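Local atomic coordinates of transcription termination factor NusA (Planctomyces limnophilus, PDB entry 4MTN), a protein that probably takes part in both termination and antitermination of transcription, binding the core RNA polymerase and nascent RNA. Residues 205-210 with 295-300. Residues are numbered along the deposited sequence; the frame is centred on the assembly and turned at random.
Sequences GYRTKV and RGQNVR
Gln297, in the first turn of helix 297-306, reaches across to Arg207 on strand 207-214 and gives a worked example of a polar contact between what are probably the first and second KH modules of NusA. Among the hydrogen bonds, the firmer runs from Arg207 NE to Gln297 OE1 (2.9 Å, N-H...O angle 147°). The oxygen lies almost in the guanidinium plane, at its edge, whereas the donor sits well above the carbonyl plane of the amide, the two flat groups being turned 76° apart. Gln297 can span the gap because CG is anti to the backbone N (chi1 -171°) and the chain stays extended to the amide. Farther along the strand, Lys209 NZ makes a weak bond to Asn298 OD1 at 3.2 Å.

Most of the van der Waals contact is made by the amide end of Gln297: NE2 rests 3.4 Å from Arg207 CB and 3.5 Å from Tyr206 CB, and also bonds weakly to Glu203. Lys209 CE lies 3.4 Å from Asn298 OD1.

Salt bridges from Glu246 hold both Arg207 and Lys209, while Asn298 ND2 binds Ala291 O. Both cations thus find their charged partner on neighbouring strand 244-249 of their own sheet, and the helix contributes neutral amide oxygens, joining strand to helix without a direct ion pair between Arg207 or Lys209 and its first turn.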
ATOM      1  N   GLY A 205      -1.461  -2.134 -14.407  1.00 50.89           N
ATOM      2  CA  GLY A 205      -1.359  -2.657 -15.756  1.00 46.91           C
ATOM      3  C   GLY A 205      -2.639  -2.516 -16.553  1.00 42.92           C
ATOM      4  O   GLY A 205      -2.697  -2.913 -17.717  1.00 43.28           O
ATOM      5  N   TYR A 206      -3.668  -1.947 -15.933  1.00 42.17           N
ATOM      6  CA  TYR A 206      -4.966  -1.833 -16.587  1.00 43.44           C
ATOM      7  C   TYR A 206      -5.521  -0.409 -16.586  1.00 41.03           C
ATOM      8  O   TYR A 206      -5.585   0.231 -17.635  1.00 42.23           O
ATOM      9  CB  TYR A 206      -5.962  -2.787 -15.928  1.00 45.99           C
ATOM     10  CG  TYR A 206      -5.630  -4.245 -16.152  1.00 52.31           C
ATOM     11  CD1 TYR A 206      -4.882  -4.960 -15.225  1.00 51.29           C
ATOM     12  CD2 TYR A 206      -6.056  -4.903 -17.298  1.00 44.12           C
ATOM     13  CE1 TYR A 206      -4.573  -6.294 -15.431  1.00 49.92           C
ATOM     14  CE2 TYR A 206      -5.753  -6.235 -17.511  1.00 49.15           C
ATOM     15  CZ  TYR A 206      -5.011  -6.925 -16.577  1.00 52.44           C
ATOM     16  OH  TYR A 206      -4.711  -8.249 -16.792  1.00 61.44           O
ATOM     17  N   ARG A 207      -5.923   0.089 -15.421  1.00 41.28           N
ATOM     18  CA  ARG A 207      -6.553   1.405 -15.358  1.00 45.11           C
ATOM     19  C   ARG A 207      -6.279   2.148 -14.052  1.00 45.62           C
ATOM     20  O   ARG A 207      -6.240   1.547 -12.979  1.00 46.07           O
ATOM     21  CB  ARG A 207      -8.062   1.267 -15.567  1.00 50.06           C
ATOM     22  CG  ARG A 207      -8.784   2.584 -15.802  1.00 51.29           C
ATOM     23  CD  ARG A 207     -10.216   2.350 -16.253  1.00 55.20           C
ATOM     24  NE  ARG A 207     -10.278   1.573 -17.486  1.00 56.89           N
ATOM     25  CZ  ARG A 207     -10.207   2.098 -18.706  1.00 61.38           C
ATOM     26  NH1 ARG A 207     -10.071   3.407 -18.861  1.00 60.10           N
ATOM     27  NH2 ARG A 207     -10.273   1.313 -19.773  1.00 65.48           N
ATOM     28  N   THR A 208      -6.104   3.463 -14.158  1.00 46.17           N
ATOM     29  CA  THR A 208      -5.889   4.319 -12.994  1.00 41.95           C
ATOM     30  C   THR A 208      -6.707   5.605 -13.082  1.00 41.82           C
ATOM     31  O   THR A 208      -6.609   6.344 -14.062  1.00 44.05           O
ATOM     32  CB  THR A 208      -4.402   4.691 -12.833  1.00 43.47           C
ATOM     33  OG1 THR A 208      -3.615   3.501 -12.719  1.00 49.18           O
ATOM     34  CG2 THR A 208      -4.198   5.546 -11.592  1.00 45.50           C
ATOM     35  N   LYS A 209      -7.511   5.870 -12.057  1.00 41.96           N
ATOM     36  CA  LYS A 209      -8.268   7.117 -11.977  1.00 40.69           C
ATOM     37  C   LYS A 209      -7.536   8.144 -11.117  1.00 45.35           C
ATOM     38  O   LYS A 209      -7.167   7.860  -9.977  1.00 48.36           O
ATOM     39  CB  LYS A 209      -9.672   6.868 -11.418  1.00 37.04           C
ATOM     40  CG  LYS A 209     -10.631   6.196 -12.390  1.00 33.85           C
ATOM     41  CD  LYS A 209     -12.012   6.027 -11.769  1.00 38.10           C
ATOM     42  CE  LYS A 209     -12.991   5.384 -12.740  1.00 39.14           C
ATOM     43  NZ  LYS A 209     -13.201   6.217 -13.957  1.00 40.67           N
ATOM     44  N   VAL A 210      -7.332   9.338 -11.668  1.00 42.82           N
ATOM     45  CA  VAL A 210      -6.597  10.395 -10.981  1.00 38.01           C
ATOM     46  C   VAL A 210      -7.460  11.628 -10.738  1.00 38.22           C
ATOM     47  O   VAL A 210      -7.980  12.227 -11.679  1.00 43.64           O
ATOM     48  CB  VAL A 210      -5.351  10.828 -11.780  1.00 39.24           C
ATOM     49  CG1 VAL A 210      -4.506  11.797 -10.961  1.00 37.49           C
ATOM     50  CG2 VAL A 210      -4.536   9.616 -12.203  1.00 39.27           C
ATOM     51  N   ARG A 295     -15.413  -5.855 -16.034  1.00 99.41           N
ATOM     52  CA  ARG A 295     -15.527  -6.772 -14.909  1.00 92.14           C
ATOM     53  C   ARG A 295     -16.076  -6.054 -13.680  1.00 83.03           C
ATOM     54  O   ARG A 295     -16.141  -6.625 -12.593  1.00 81.50           O
ATOM     55  CB  ARG A 295     -14.174  -7.415 -14.596  1.00 93.95           C
ATOM     56  CG  ARG A 295     -13.626  -8.266 -15.733  1.00 97.33           C
ATOM     57  CD  ARG A 295     -14.703  -9.185 -16.294  1.00100.85           C
ATOM     58  NE  ARG A 295     -14.250  -9.916 -17.474  1.00104.84           N
ATOM     59  CZ  ARG A 295     -15.036 -10.680 -18.226  1.00108.17           C
ATOM     60  NH1 ARG A 295     -16.321 -10.812 -17.925  1.00108.72           N
ATOM     61  NH2 ARG A 295     -14.540 -11.310 -19.282  1.00110.27           N
ATOM     62  N   GLY A 296     -16.467  -4.797 -13.863  1.00 78.01           N
ATOM     63  CA  GLY A 296     -16.884  -3.960 -12.755  1.00 70.50           C
ATOM     64  C   GLY A 296     -15.777  -3.008 -12.349  1.00 63.88           C
ATOM     65  O   GLY A 296     -15.805  -2.422 -11.267  1.00 59.59           O
ATOM     66  N   GLN A 297     -14.796  -2.861 -13.237  1.00 62.69           N
ATOM     67  CA  GLN A 297     -13.610  -2.049 -12.983  1.00 60.85           C
ATOM     68  C   GLN A 297     -13.927  -0.585 -12.686  1.00 56.24           C
ATOM     69  O   GLN A 297     -13.340   0.010 -11.783  1.00 52.41           O
ATOM     70  CB  GLN A 297     -12.662  -2.133 -14.182  1.00 61.23           C
ATOM     71  CG  GLN A 297     -11.300  -1.504 -13.948  1.00 62.19           C
ATOM     72  CD  GLN A 297     -10.465  -1.447 -15.211  1.00 62.96           C
ATOM     73  OE1 GLN A 297     -10.926  -0.978 -16.252  1.00 63.60           O
ATOM     74  NE2 GLN A 297      -9.231  -1.933 -15.129  1.00 62.26           N
ATOM     75  N   ASN A 298     -14.850  -0.011 -13.454  1.00 54.48           N
ATOM     76  CA  ASN A 298     -15.187   1.407 -13.344  1.00 52.18           C
ATOM     77  C   ASN A 298     -15.625   1.826 -11.941  1.00 52.01           C
ATOM     78  O   ASN A 298     -14.964   2.644 -11.301  1.00 51.73           O
ATOM     79  CB  ASN A 298     -16.282   1.768 -14.349  1.00 48.38           C
ATOM     80  CG  ASN A 298     -16.479   3.268 -14.480  1.00 48.77           C
ATOM     81  OD1 ASN A 298     -15.513   4.030 -14.540  1.00 47.95           O
ATOM     82  ND2 ASN A 298     -17.734   3.700 -14.519  1.00 50.60           N
ATOM     83  N   VAL A 299     -16.743   1.275 -11.479  1.00 53.03           N
ATOM     84  CA  VAL A 299     -17.273   1.583 -10.151  1.00 57.33           C
ATOM     85  C   VAL A 299     -16.258   1.260  -9.057  1.00 56.08           C
ATOM     86  O   VAL A 299     -16.094   2.021  -8.101  1.00 55.64           O
ATOM     87  CB  VAL A 299     -18.578   0.808  -9.872  1.00 62.87           C
ATOM     88  CG1 VAL A 299     -19.032   1.016  -8.437  1.00 63.99           C
ATOM     89  CG2 VAL A 299     -19.664   1.237 -10.835  1.00 72.22           C
ATOM     90  N   ARG A 300     -15.578   0.128  -9.217  1.00 52.49           N
ATOM     91  CA  ARG A 300     -14.564  -0.324  -8.271  1.00 55.05           C
ATOM     92  C   ARG A 300     -13.486   0.735  -8.062  1.00 54.45           C
ATOM     93  O   ARG A 300     -13.114   1.040  -6.930  1.00 56.13           O
ATOM     94  CB  ARG A 300     -13.931  -1.627  -8.765  1.00 61.26           C
ATOM     95  CG  ARG A 300     -13.137  -2.392  -7.723  1.00 68.46           C
ATOM     96  CD  ARG A 300     -12.442  -3.580  -8.364  1.00 77.13           C
ATOM     97  NE  ARG A 300     -13.300  -4.232  -9.349  1.00 86.42           N
ATOM     98  CZ  ARG A 300     -12.859  -5.041 -10.307  1.00 94.43           C
ATOM     99  NH1 ARG A 300     -11.564  -5.299 -10.414  1.00 97.24           N
ATOM    100  NH2 ARG A 300     -13.713  -5.589 -11.160  1.00 98.46           N
TER